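Local coordinates for methylocystis parvus OBBP MbnE (Methylocystis parvus OBBP, PDB 5ICQ), which probably binds the copper-chelating peptide methanobactin in the periplasm, as a solute-binding protein of family 5 that serves its transport, at residues F150-L155 with I165-V170; E276-G281 with G306-E311; E340-M345 with F444-M449. One frame throughout, in Å; residues are numbered along the deposited sequence.

Contact 1: residues F150-L155 with I165-V170; sequences FSFDLL and IAYGLV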
ATOM      1  N   PHE A 150      -0.332  27.981  -5.028  1.00 11.52           N
ATOM      2  CA  PHE A 150       0.362  27.636  -6.267  1.00 15.52           C
ATOM      3  C   PHE A 150       0.489  26.125  -6.422  1.00 20.48           C
ATOM      4  O   PHE A 150       0.261  25.577  -7.510  1.00 12.81           O
ATOM      5  CB  PHE A 150       1.741  28.300  -6.264  1.00 12.61           C
ATOM      6  CG  PHE A 150       2.733  27.687  -7.222  1.00 14.60           C
ATOM      7  CD1 PHE A 150       2.733  28.049  -8.560  1.00 19.24           C
ATOM      8  CD2 PHE A 150       3.688  26.785  -6.776  1.00 15.65           C
ATOM      9  CE1 PHE A 150       3.648  27.510  -9.451  1.00 17.91           C
ATOM     10  CE2 PHE A 150       4.608  26.228  -7.663  1.00 21.78           C
ATOM     11  CZ  PHE A 150       4.589  26.603  -9.010  1.00 17.61           C
ATOM     12  N   SER A 151       0.854  25.435  -5.335  1.00 10.36           N
ATOM     13  CA  SER A 151       1.035  23.989  -5.399  1.00 13.20           C
ATOM     14  C   SER A 151      -0.296  23.282  -5.593  1.00 12.53           C
ATOM     15  O   SER A 151      -0.392  22.326  -6.373  1.00 15.24           O
ATOM     16  CB  SER A 151       1.724  23.497  -4.125  1.00 12.33           C
ATOM     17  OG  SER A 151       3.001  24.100  -3.962  1.00 13.57           O
ATOM     18  N   PHE A 152      -1.323  23.725  -4.865  1.00 11.86           N
ATOM     19  CA  PHE A 152      -2.661  23.165  -5.026  1.00 15.11           C
ATOM     20  C   PHE A 152      -3.141  23.299  -6.466  1.00 16.13           C
ATOM     21  O   PHE A 152      -3.602  22.324  -7.068  1.00 15.23           O
ATOM     22  CB  PHE A 152      -3.624  23.865  -4.067  1.00 12.39           C
ATOM     23  CG  PHE A 152      -5.065  23.488  -4.270  1.00 16.74           C
ATOM     24  CD1 PHE A 152      -5.557  22.291  -3.770  1.00 19.00           C
ATOM     25  CD2 PHE A 152      -5.931  24.337  -4.947  1.00 16.09           C
ATOM     26  CE1 PHE A 152      -6.892  21.940  -3.952  1.00 22.32           C
ATOM     27  CE2 PHE A 152      -7.269  23.989  -5.131  1.00 20.91           C
ATOM     28  CZ  PHE A 152      -7.744  22.791  -4.629  1.00 20.26           C
ATOM     29  N   ASP A 153      -3.039  24.504  -7.034  1.00 13.94           N
ATOM     30  CA  ASP A 153      -3.485  24.717  -8.414  1.00 19.73           C
ATOM     31  C   ASP A 153      -2.701  23.864  -9.404  1.00 19.84           C
ATOM     32  O   ASP A 153      -3.279  23.290 -10.336  1.00 18.69           O
ATOM     33  CB  ASP A 153      -3.355  26.188  -8.790  1.00 21.56           C
ATOM     34  CG  ASP A 153      -4.349  27.061  -8.067  1.00 34.21           C
ATOM     35  OD1 ASP A 153      -5.444  26.560  -7.729  1.00 32.37           O
ATOM     36  OD2 ASP A 153      -4.037  28.253  -7.855  1.00 35.45           O
ATOM     37  N   LEU A 154      -1.379  23.787  -9.230  1.00 15.20           N
ATOM     38  CA  LEU A 154      -0.540  23.027 -10.153  1.00 16.57           C
ATOM     39  C   LEU A 154      -0.861  21.541 -10.087  1.00 16.58           C
ATOM     40  O   LEU A 154      -0.984  20.870 -11.119  1.00 16.48           O
ATOM     41  CB  LEU A 154       0.938  23.257  -9.831  1.00 18.94           C
ATOM     42  CG  LEU A 154       1.964  22.401 -10.583  1.00 21.75           C
ATOM     43  CD1 LEU A 154       1.911  22.694 -12.084  1.00 21.13           C
ATOM     44  CD2 LEU A 154       3.361  22.650 -10.033  1.00 14.20           C
ATOM     45  N   LEU A 155      -0.990  21.009  -8.875  1.00 10.07           N
ATOM     46  CA  LEU A 155      -1.210  19.577  -8.723  1.00 13.27           C
ATOM     47  C   LEU A 155      -2.629  19.189  -9.102  1.00 15.32           C
ATOM     48  O   LEU A 155      -2.859  18.075  -9.596  1.00 16.36           O
ATOM     49  CB  LEU A 155      -0.893  19.163  -7.287  1.00 13.57           C
ATOM     50  CG  LEU A 155       0.594  19.314  -6.973  1.00 10.88           C
ATOM     51  CD1 LEU A 155       0.862  19.247  -5.464  1.00 15.26           C
ATOM     52  CD2 LEU A 155       1.406  18.262  -7.718  1.00 17.51           C
ATOM     53  N   ILE A 165      -8.638  14.369  -8.921  1.00 22.19           N
ATOM     54  CA  ILE A 165     -10.052  14.249  -8.581  1.00 23.68           C
ATOM     55  C   ILE A 165     -10.312  14.781  -7.179  1.00 17.17           C
ATOM     56  O   ILE A 165     -11.289  15.504  -6.947  1.00 22.51           O
ATOM     57  CB  ILE A 165     -10.519  12.790  -8.729  1.00 26.81           C
ATOM     58  CG1 ILE A 165     -10.411  12.339 -10.187  1.00 26.02           C
ATOM     59  CG2 ILE A 165     -11.950  12.644  -8.248  1.00 32.54           C
ATOM     60  CD1 ILE A 165     -10.834  10.899 -10.398  1.00 30.39           C
ATOM     61  N   ALA A 166      -9.438  14.444  -6.228  1.00 22.88           N
ATOM     62  CA  ALA A 166      -9.624  14.905  -4.854  1.00 19.74           C
ATOM     63  C   ALA A 166      -9.551  16.426  -4.769  1.00 20.20           C
ATOM     64  O   ALA A 166     -10.442  17.068  -4.207  1.00 18.95           O
ATOM     65  CB  ALA A 166      -8.579  14.263  -3.936  1.00 17.59           C
ATOM     66  N   TYR A 167      -8.479  17.023  -5.307  1.00 20.86           N
ATOM     67  CA  TYR A 167      -8.362  18.477  -5.236  1.00 20.57           C
ATOM     68  C   TYR A 167      -9.490  19.144  -6.008  1.00 17.51           C
ATOM     69  O   TYR A 167      -9.923  20.243  -5.647  1.00 17.45           O
ATOM     70  CB  TYR A 167      -7.005  18.960  -5.767  1.00 16.06           C
ATOM     71  CG  TYR A 167      -5.773  18.457  -5.017  1.00 16.54           C
ATOM     72  CD1 TYR A 167      -5.878  17.618  -3.909  1.00 19.52           C
ATOM     73  CD2 TYR A 167      -4.502  18.828  -5.432  1.00 20.74           C
ATOM     74  CE1 TYR A 167      -4.736  17.151  -3.244  1.00 18.43           C
ATOM     75  CE2 TYR A 167      -3.359  18.368  -4.784  1.00 23.44           C
ATOM     76  CZ  TYR A 167      -3.480  17.528  -3.695  1.00 16.25           C
ATOM     77  OH  TYR A 167      -2.331  17.082  -3.074  1.00 19.26           O
ATOM     78  N   GLY A 168      -9.995  18.483  -7.055  1.00 17.62           N
ATOM     79  CA  GLY A 168     -11.121  19.007  -7.808  1.00 18.62           C
ATOM     80  C   GLY A 168     -12.412  19.088  -7.019  1.00 24.84           C
ATOM     81  O   GLY A 168     -13.334  19.789  -7.437  1.00 22.82           O
ATOM     82  N   LEU A 169     -12.503  18.389  -5.885  1.00 22.92           N
ATOM     83  CA  LEU A 169     -13.703  18.456  -5.063  1.00 22.59           C
ATOM     84  C   LEU A 169     -13.765  19.723  -4.226  1.00 25.62           C
ATOM     85  O   LEU A 169     -14.851  20.092  -3.766  1.00 22.21           O
ATOM     86  CB  LEU A 169     -13.788  17.239  -4.137  1.00 24.24           C
ATOM     87  CG  LEU A 169     -13.912  15.847  -4.757  1.00 23.66           C
ATOM     88  CD1 LEU A 169     -13.739  14.784  -3.684  1.00 24.19           C
ATOM     89  CD2 LEU A 169     -15.264  15.699  -5.434  1.00 22.92           C
ATOM     90  N   VAL A 170     -12.629  20.394  -4.019  1.00 20.43           N
ATOM     91  CA  VAL A 170     -12.601  21.581  -3.172  1.00 16.97           C
ATOM     92  C   VAL A 170     -13.442  22.682  -3.801  1.00 20.03           C
ATOM     93  O   VAL A 170     -13.334  22.954  -5.002  1.00 22.13           O
ATOM     94  CB  VAL A 170     -11.150  22.043  -2.963  1.00 17.90           C
ATOM     95  CG1 VAL A 170     -11.115  23.363  -2.210  1.00 20.71           C
ATOM     96  CG2 VAL A 170     -10.365  20.977  -2.215  1.00 16.60           C
TER

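Contact 2: residues E276-G281 with G306-E311; sequences EAFKAG and GRMARE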
ATOM      1  N   GLU A 276      25.087  -8.384  -4.407  1.00 19.78           N
ATOM      2  CA  GLU A 276      26.543  -8.453  -4.331  1.00 23.97           C
ATOM      3  C   GLU A 276      27.129  -7.182  -3.728  1.00 19.94           C
ATOM      4  O   GLU A 276      28.096  -7.241  -2.966  1.00 17.52           O
ATOM      5  CB  GLU A 276      27.141  -8.711  -5.715  1.00 35.50           C
ATOM      6  CG  GLU A 276      26.877 -10.113  -6.270  1.00 41.01           C
ATOM      7  CD  GLU A 276      27.344 -11.223  -5.342  1.00 46.46           C
ATOM      8  OE1 GLU A 276      28.423 -11.081  -4.725  1.00 50.23           O
ATOM      9  OE2 GLU A 276      26.628 -12.242  -5.230  1.00 49.04           O
ATOM     10  N   ALA A 277      26.562  -6.020  -4.061  1.00 24.15           N
ATOM     11  CA  ALA A 277      27.064  -4.777  -3.477  1.00 23.16           C
ATOM     12  C   ALA A 277      26.869  -4.762  -1.964  1.00 21.36           C
ATOM     13  O   ALA A 277      27.729  -4.268  -1.225  1.00 21.11           O
ATOM     14  CB  ALA A 277      26.377  -3.573  -4.120  1.00 22.33           C
ATOM     15  N   PHE A 278      25.747  -5.306  -1.484  1.00 18.03           N
ATOM     16  CA  PHE A 278      25.545  -5.426  -0.042  1.00 14.59           C
ATOM     17  C   PHE A 278      26.591  -6.345   0.585  1.00 17.67           C
ATOM     18  O   PHE A 278      27.201  -6.012   1.608  1.00 16.45           O
ATOM     19  CB  PHE A 278      24.140  -5.945   0.256  1.00 12.45           C
ATOM     20  CG  PHE A 278      23.862  -6.102   1.716  1.00 15.90           C
ATOM     21  CD1 PHE A 278      23.572  -4.992   2.497  1.00 19.17           C
ATOM     22  CD2 PHE A 278      23.896  -7.353   2.318  1.00 17.66           C
ATOM     23  CE1 PHE A 278      23.322  -5.128   3.853  1.00 18.70           C
ATOM     24  CE2 PHE A 278      23.645  -7.493   3.680  1.00 18.29           C
ATOM     25  CZ  PHE A 278      23.361  -6.382   4.443  1.00 15.34           C
ATOM     26  N   LYS A 279      26.806  -7.519  -0.013  1.00 13.94           N
ATOM     27  CA  LYS A 279      27.788  -8.442   0.545  1.00 21.88           C
ATOM     28  C   LYS A 279      29.187  -7.831   0.569  1.00 21.83           C
ATOM     29  O   LYS A 279      29.961  -8.089   1.498  1.00 19.18           O
ATOM     30  CB  LYS A 279      27.788  -9.748  -0.243  1.00 22.32           C
ATOM     31  CG  LYS A 279      26.549 -10.593  -0.024  1.00 27.21           C
ATOM     32  CD  LYS A 279      26.785 -12.025  -0.499  1.00 35.13           C
ATOM     33  CE  LYS A 279      26.884 -12.108  -2.003  1.00 42.55           C
ATOM     34  NZ  LYS A 279      27.111 -13.511  -2.470  1.00 39.66           N
ATOM     35  N   ALA A 280      29.515  -6.997  -0.415  1.00 23.11           N
ATOM     36  CA  ALA A 280      30.817  -6.348  -0.460  1.00 25.32           C
ATOM     37  C   ALA A 280      30.929  -5.163   0.490  1.00 26.86           C
ATOM     38  O   ALA A 280      32.009  -4.579   0.593  1.00 25.07           O
ATOM     39  CB  ALA A 280      31.127  -5.888  -1.889  1.00 26.69           C
ATOM     40  N   GLY A 281      29.854  -4.787   1.182  1.00 22.45           N
ATOM     41  CA  GLY A 281      29.936  -3.676   2.112  1.00 26.55           C
ATOM     42  C   GLY A 281      29.788  -2.305   1.489  1.00 24.28           C
ATOM     43  O   GLY A 281      30.084  -1.304   2.155  1.00 22.55           O
ATOM     44  N   GLY A 306      29.872 -10.481  12.368  1.00 52.89           N
ATOM     45  CA  GLY A 306      29.212  -9.360  13.007  1.00 51.17           C
ATOM     46  C   GLY A 306      29.288  -8.024  12.290  1.00 39.08           C
ATOM     47  O   GLY A 306      28.768  -7.033  12.818  1.00 37.87           O
ATOM     48  N   ARG A 307      29.924  -7.951  11.120  1.00 25.45           N
ATOM     49  CA  ARG A 307      29.931  -6.698  10.366  1.00 21.03           C
ATOM     50  C   ARG A 307      28.556  -6.373   9.788  1.00 17.60           C
ATOM     51  O   ARG A 307      28.247  -5.202   9.538  1.00 17.76           O
ATOM     52  CB  ARG A 307      30.959  -6.768   9.244  1.00 20.38           C
ATOM     53  CG  ARG A 307      32.422  -6.623   9.703  1.00 23.92           C
ATOM     54  CD  ARG A 307      33.366  -6.807   8.522  1.00 28.50           C
ATOM     55  NE  ARG A 307      33.454  -8.213   8.119  1.00 32.26           N
ATOM     56  CZ  ARG A 307      33.850  -8.629   6.918  1.00 39.92           C
ATOM     57  NH1 ARG A 307      34.188  -7.749   5.986  1.00 39.67           N
ATOM     58  NH2 ARG A 307      33.900  -9.929   6.647  1.00 41.78           N
ATOM     59  N   MET A 308      27.743  -7.391   9.526  1.00 17.08           N
ATOM     60  CA  MET A 308      26.385  -7.210   9.034  1.00 19.51           C
ATOM     61  C   MET A 308      25.465  -8.163   9.779  1.00 24.64           C
ATOM     62  O   MET A 308      25.913  -9.155  10.359  1.00 22.35           O
ATOM     63  CB  MET A 308      26.301  -7.447   7.520  1.00 17.80           C
ATOM     64  CG  MET A 308      27.221  -6.552   6.718  1.00 22.29           C
ATOM     65  SD  MET A 308      27.197  -6.973   4.976  1.00 23.71           S
ATOM     66  CE  MET A 308      28.776  -6.313   4.438  1.00 26.64           C
ATOM     67  N   ALA A 309      24.167  -7.861   9.756  1.00 15.22           N
ATOM     68  CA  ALA A 309      23.183  -8.666  10.464  1.00 18.34           C
ATOM     69  C   ALA A 309      21.900  -8.724   9.649  1.00 18.87           C
ATOM     70  O   ALA A 309      21.595  -7.810   8.885  1.00 15.54           O
ATOM     71  CB  ALA A 309      22.897  -8.089  11.861  1.00 18.32           C
ATOM     72  N   ARG A 310      21.137  -9.792   9.818  1.00 13.72           N
ATOM     73  CA  ARG A 310      19.819  -9.847   9.208  1.00 13.85           C
ATOM     74  C   ARG A 310      18.762 -10.071  10.281  1.00 17.36           C
ATOM     75  O   ARG A 310      19.047 -10.609  11.357  1.00 17.36           O
ATOM     76  CB  ARG A 310      19.747 -10.916   8.134  1.00 15.70           C
ATOM     77  CG  ARG A 310      19.908 -12.328   8.626  1.00 17.28           C
ATOM     78  CD  ARG A 310      19.434 -13.247   7.533  1.00 20.64           C
ATOM     79  NE  ARG A 310      19.652 -14.650   7.830  1.00 21.50           N
ATOM     80  CZ  ARG A 310      19.070 -15.641   7.159  1.00 24.13           C
ATOM     81  NH1 ARG A 310      18.229 -15.368   6.170  1.00 18.86           N
ATOM     82  NH2 ARG A 310      19.334 -16.899   7.477  1.00 22.79           N
ATOM     83  N   GLU A 311      17.545  -9.612   9.999  1.00 12.13           N
ATOM     84  CA  GLU A 311      16.466  -9.637  10.976  1.00 13.62           C
ATOM     85  C   GLU A 311      15.141  -9.813  10.259  1.00 15.56           C
ATOM     86  O   GLU A 311      14.991  -9.409   9.101  1.00 16.17           O
ATOM     87  CB  GLU A 311      16.360  -8.333  11.785  1.00 18.79           C
ATOM     88  CG  GLU A 311      17.638  -7.692  12.247  1.00 31.94           C
ATOM     89  CD  GLU A 311      17.347  -6.460  13.084  1.00 31.62           C
ATOM     90  OE1 GLU A 311      16.764  -6.617  14.177  1.00 26.03           O
ATOM     91  OE2 GLU A 311      17.666  -5.339  12.636  1.00 34.82           O
TER

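Contact 3: residues E340-M345 with F444-M449; sequences EAFGMM and FSFEIM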
ATOM      1  N   GLU A 340     -16.439 -20.513  -4.928  1.00 10.36           N
ATOM      2  CA  GLU A 340     -15.997 -21.085  -3.655  1.00 10.42           C
ATOM      3  C   GLU A 340     -15.442 -22.491  -3.847  1.00 10.13           C
ATOM      4  O   GLU A 340     -14.384 -22.837  -3.302  1.00  9.29           O
ATOM      5  CB  GLU A 340     -17.140 -21.103  -2.633  1.00  9.80           C
ATOM      6  CG  GLU A 340     -16.725 -21.831  -1.342  1.00 10.93           C
ATOM      7  CD  GLU A 340     -17.714 -21.691  -0.192  1.00 20.63           C
ATOM      8  OE1 GLU A 340     -18.850 -21.228  -0.407  1.00 16.59           O
ATOM      9  OE2 GLU A 340     -17.335 -22.044   0.947  1.00 18.76           O
ATOM     10  N   ALA A 341     -16.150 -23.324  -4.621  1.00  7.45           N
ATOM     11  CA  ALA A 341     -15.691 -24.693  -4.850  1.00  7.41           C
ATOM     12  C   ALA A 341     -14.332 -24.730  -5.543  1.00  8.12           C
ATOM     13  O   ALA A 341     -13.457 -25.524  -5.171  1.00  9.84           O
ATOM     14  CB  ALA A 341     -16.722 -25.454  -5.688  1.00 10.45           C
ATOM     15  N   PHE A 342     -14.138 -23.898  -6.572  1.00  7.82           N
ATOM     16  CA  PHE A 342     -12.847 -23.885  -7.247  1.00  9.48           C
ATOM     17  C   PHE A 342     -11.746 -23.449  -6.293  1.00  9.36           C
ATOM     18  O   PHE A 342     -10.621 -23.965  -6.347  1.00  9.95           O
ATOM     19  CB  PHE A 342     -12.877 -22.959  -8.465  1.00  6.76           C
ATOM     20  CG  PHE A 342     -13.443 -23.585  -9.705  1.00  9.07           C
ATOM     21  CD1 PHE A 342     -14.389 -24.599  -9.632  1.00 12.05           C
ATOM     22  CD2 PHE A 342     -13.017 -23.155 -10.962  1.00 10.73           C
ATOM     23  CE1 PHE A 342     -14.913 -25.163 -10.795  1.00 14.92           C
ATOM     24  CE2 PHE A 342     -13.535 -23.712 -12.123  1.00 10.83           C
ATOM     25  CZ  PHE A 342     -14.488 -24.719 -12.040  1.00 13.98           C
ATOM     26  N   GLY A 343     -12.060 -22.512  -5.401  1.00  9.30           N
ATOM     27  CA  GLY A 343     -11.078 -22.052  -4.436  1.00 10.61           C
ATOM     28  C   GLY A 343     -10.605 -23.149  -3.507  1.00 13.99           C
ATOM     29  O   GLY A 343      -9.459 -23.131  -3.056  1.00 16.08           O
ATOM     30  N   MET A 344     -11.473 -24.120  -3.214  1.00  9.50           N
ATOM     31  CA  MET A 344     -11.105 -25.236  -2.348  1.00  9.31           C
ATOM     32  C   MET A 344      -9.982 -26.073  -2.921  1.00 14.19           C
ATOM     33  O   MET A 344      -9.330 -26.817  -2.179  1.00 17.23           O
ATOM     34  CB  MET A 344     -12.302 -26.155  -2.127  1.00 15.10           C
ATOM     35  CG  MET A 344     -13.402 -25.562  -1.302  1.00 22.11           C
ATOM     36  SD  MET A 344     -14.762 -26.744  -1.214  1.00 17.83           S
ATOM     37  CE  MET A 344     -15.887 -25.789  -0.194  1.00 22.32           C
ATOM     38  N   MET A 345      -9.768 -26.011  -4.226  1.00 10.81           N
ATOM     39  CA  MET A 345      -8.817 -26.912  -4.848  1.00 15.42           C
ATOM     40  C   MET A 345      -7.401 -26.361  -4.882  1.00 17.41           C
ATOM     41  O   MET A 345      -6.480 -27.100  -5.239  1.00 16.98           O
ATOM     42  CB  MET A 345      -9.276 -27.252  -6.260  1.00 11.79           C
ATOM     43  CG  MET A 345     -10.647 -27.930  -6.306  1.00 11.74           C
ATOM     44  SD  MET A 345     -10.738 -29.464  -5.342  1.00 15.97           S
ATOM     45  CE  MET A 345      -9.507 -30.470  -6.177  1.00 15.85           C
ATOM     46  N   PHE A 444     -16.299 -28.124 -18.616  1.00 13.96           N
ATOM     47  CA  PHE A 444     -15.852 -26.860 -18.036  1.00 14.48           C
ATOM     48  C   PHE A 444     -14.376 -26.655 -18.363  1.00 11.57           C
ATOM     49  O   PHE A 444     -13.541 -27.521 -18.059  1.00 12.34           O
ATOM     50  CB  PHE A 444     -16.075 -26.829 -16.521  1.00 14.99           C
ATOM     51  CG  PHE A 444     -16.096 -25.432 -15.950  1.00 12.77           C
ATOM     52  CD1 PHE A 444     -14.926 -24.689 -15.847  1.00 10.71           C
ATOM     53  CD2 PHE A 444     -17.295 -24.844 -15.561  1.00 12.74           C
ATOM     54  CE1 PHE A 444     -14.937 -23.398 -15.343  1.00 13.16           C
ATOM     55  CE2 PHE A 444     -17.318 -23.546 -15.057  1.00 14.86           C
ATOM     56  CZ  PHE A 444     -16.134 -22.825 -14.949  1.00 10.16           C
ATOM     57  N   SER A 445     -14.052 -25.524 -18.992  1.00 10.99           N
ATOM     58  CA  SER A 445     -12.652 -25.207 -19.231  1.00 14.44           C
ATOM     59  C   SER A 445     -12.461 -23.696 -19.248  1.00 16.97           C
ATOM     60  O   SER A 445     -13.371 -22.939 -19.595  1.00 14.64           O
ATOM     61  CB  SER A 445     -12.136 -25.837 -20.534  1.00 28.55           C
ATOM     62  OG  SER A 445     -12.575 -25.129 -21.659  1.00 29.96           O
ATOM     63  N   PHE A 446     -11.269 -23.263 -18.846  1.00  9.99           N
ATOM     64  CA  PHE A 446     -10.984 -21.834 -18.785  1.00  9.03           C
ATOM     65  C   PHE A 446      -9.482 -21.624 -18.846  1.00 12.31           C
ATOM     66  O   PHE A 446      -8.694 -22.567 -18.770  1.00 13.52           O
ATOM     67  CB  PHE A 446     -11.596 -21.182 -17.534  1.00  8.00           C
ATOM     68  CG  PHE A 446     -10.901 -21.516 -16.218  1.00 11.85           C
ATOM     69  CD1 PHE A 446     -11.221 -22.669 -15.518  1.00  9.06           C
ATOM     70  CD2 PHE A 446      -9.973 -20.638 -15.659  1.00 11.48           C
ATOM     71  CE1 PHE A 446     -10.616 -22.959 -14.298  1.00  9.35           C
ATOM     72  CE2 PHE A 446      -9.348 -20.923 -14.437  1.00 11.51           C
ATOM     73  CZ  PHE A 446      -9.676 -22.084 -13.751  1.00  7.71           C
ATOM     74  N   GLU A 447      -9.094 -20.362 -18.978  1.00  7.85           N
ATOM     75  CA  GLU A 447      -7.696 -19.996 -19.130  1.00  5.47           C
ATOM     76  C   GLU A 447      -7.276 -19.088 -17.984  1.00  9.34           C
ATOM     77  O   GLU A 447      -8.010 -18.159 -17.628  1.00 11.16           O
ATOM     78  CB  GLU A 447      -7.488 -19.283 -20.464  1.00  9.11           C
ATOM     79  CG  GLU A 447      -6.115 -18.660 -20.627  1.00 11.80           C
ATOM     80  CD  GLU A 447      -6.090 -17.675 -21.787  1.00 23.58           C
ATOM     81  OE1 GLU A 447      -5.710 -18.065 -22.902  1.00 18.94           O
ATOM     82  OE2 GLU A 447      -6.482 -16.515 -21.577  1.00 26.74           O
ATOM     83  N   ILE A 448      -6.097 -19.344 -17.412  1.00  8.41           N
ATOM     84  CA  ILE A 448      -5.462 -18.417 -16.472  1.00  6.90           C
ATOM     85  C   ILE A 448      -4.396 -17.645 -17.228  1.00 12.73           C
ATOM     86  O   ILE A 448      -3.413 -18.233 -17.694  1.00  9.17           O
ATOM     87  CB  ILE A 448      -4.828 -19.144 -15.273  1.00  6.23           C
ATOM     88  CG1 ILE A 448      -5.864 -19.987 -14.522  1.00  9.28           C
ATOM     89  CG2 ILE A 448      -4.154 -18.114 -14.321  1.00  6.31           C
ATOM     90  CD1 ILE A 448      -5.250 -20.827 -13.384  1.00  9.72           C
ATOM     91  N   MET A 449      -4.556 -16.330 -17.328  1.00  7.88           N
ATOM     92  CA  MET A 449      -3.555 -15.504 -17.992  1.00  8.08           C
ATOM     93  C   MET A 449      -2.492 -15.102 -16.978  1.00  8.62           C
ATOM     94  O   MET A 449      -2.823 -14.605 -15.898  1.00 10.54           O
ATOM     95  CB  MET A 449      -4.207 -14.264 -18.612  1.00  9.28           C
ATOM     96  CG  MET A 449      -3.216 -13.289 -19.204  1.00 11.27           C
ATOM     97  SD  MET A 449      -4.029 -11.841 -19.959  1.00 14.37           S
ATOM     98  CE  MET A 449      -4.559 -10.917 -18.515  1.00  8.68           C
TER

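Contact 1: residues F150-L155 with I165-V170
The ring of F152 slides along the root of the Y167 side chain, with CE1 of F152 3.5 Å from CB of Y167. Beyond CB the two rings run on in opposite directions, so that although their planes are inclined by only 27° they barely overlap, and their centroids end up 5.5 Å apart. The overlap that remains lies at the near corner of each ring, where CD1 of F152 is 4.0 Å from CG of Y167. F152 reaches this place because its CG is anti to the backbone N (chi1 173°), which carries the ring off the flank of its helix toward the neighbouring one. Its far end, CZ, abuts the branch of V170, 3.9 Å from CB of that residue, and both methyl groups of V170 also come close to it. One helical turn on, L155 meets Y167 at the ring edge: CB of L155 lies 3.6 Å from CE2 of Y167, near the plane of the ring. These contacts join two consecutive helices, 145-158 and 161-168, linked by a short turn, within one lobe of the solute-binding fold, with V170 just past the second helix, where the chain runs on toward strand 172-175. The side chains that meet are apolar apart from the phenol OH of Y167, and no hydrogen bond runs between the segments. That OH is hydrogen-bonded within its own helix, to NE2 of Q163. Helix 193-198 adds a third wall: L197 touches both aromatic side chains and I196 touches Y167. The ring of Y183, from strand 180-184, meets that of F152 with planes at about 60°. M200, in the loop that follows helix 193-198, packs on L155 and Y167 alike.

Contact 2: residues E276-G281 with G306-E311
Helix 271-279 ends in a Schellman motif at G281, whose positive phi (83°) turns the chain away, and the CA of G281 comes within 8.5 Å of the CA of M308 at the start of strand 308-313. M308 reaches across with its chain extended beyond CG. Its sulfur lies over one face of F278, toward the rim of the ring: SD is 4.1 Å from the ring centroid and 24° off the ring normal, a Met-aromatic contact. The terminal methyl goes on to the helix end, where CE of M308 rests 3.3 Å from O of F278 and 3.7 Å from CA of G281. With M308 cut back to an alanine the sulfur and methyl go, and a gap would probably open beside the face of F278 and the last helical turn. On the surface of that turn, NZ of K279 forms a salt bridge with OE2 of E276, 3.1 Å away on the syn side of the carboxylate. F300 touches F278, K279 and M308, and A302 of helix 301-304 packs on M308. F278 also touches A579 of strand 576-581, the middle strand of the three-stranded antiparallel sheet that strand 308-313 borders.

Contact 3: residues E340-M345 with F444-M449
F342 drives the edge of its ring into the face of F444, a T-shaped pair with centroids 5.1 Å apart and planes at 70°. With F446 the three phenylalanines form an aromatic cluster that fastens helix 336-343 to strand 442-450 of the larger mixed sheet, in one lobe of the periplasmic solute-binding fold. CZ of F342 stands 3.6 Å above the plane of F444, offset toward the rim, and CE2 of F342 approaches the rim of the same ring, 3.5 Å from CE1 of F444. F446 is met quite differently. Its ring and that of F342 are tilted by 30° and slid apart, so they barely overlap, and the touch is limited to one corner, where CE1 of F446 lies 3.7 Å from CE2 of F342. CE2 of F342 thus serves both partners. The two strand residues, two apart in sequence, bring their rings to the same helix side chain by different torsions: F444 has CG anti to the backbone N, whereas F446 has CG between the backbone N and the carbonyl carbon (chi1 73°). No hydrogen bond links the two segments here, and all three rings are buried. Farther out, helix 453-467 packs against the cluster through L466, which touches both F342 and F446. The ring of F333 meets F446 edge-to-face, and V473 of strand 472-477 also lies against F446. That strand holds the backbone in place as well, with F444 hydrogen-bonded to E472 and F446 to both E472 and R474. On the helix side A341 rests on L425 of helix 415-427, while the carbonyl O of F342 accepts a hydrogen bond from the hydroxyl OH of Y462.

Contacts 1 and 3 are buried, whereas contact 2 is partly buried, with a salt bridge of its helix beside it. No secondary-structure element is shared, and the centres lie 43 to 44 Å apart, so each contact belongs to its own region of the chain. Contact 1 pairs helices that follow each other closely; contacts 2 and 3 both set a helix against a strand, bridging 24 and 98 intervening residues respectively. Their chemistry differs as well: slid-apart rings with aliphatic neighbours between the helices, one sulfur over a ring at the helix end, and an all-phenylalanine cluster against the larger mixed sheet.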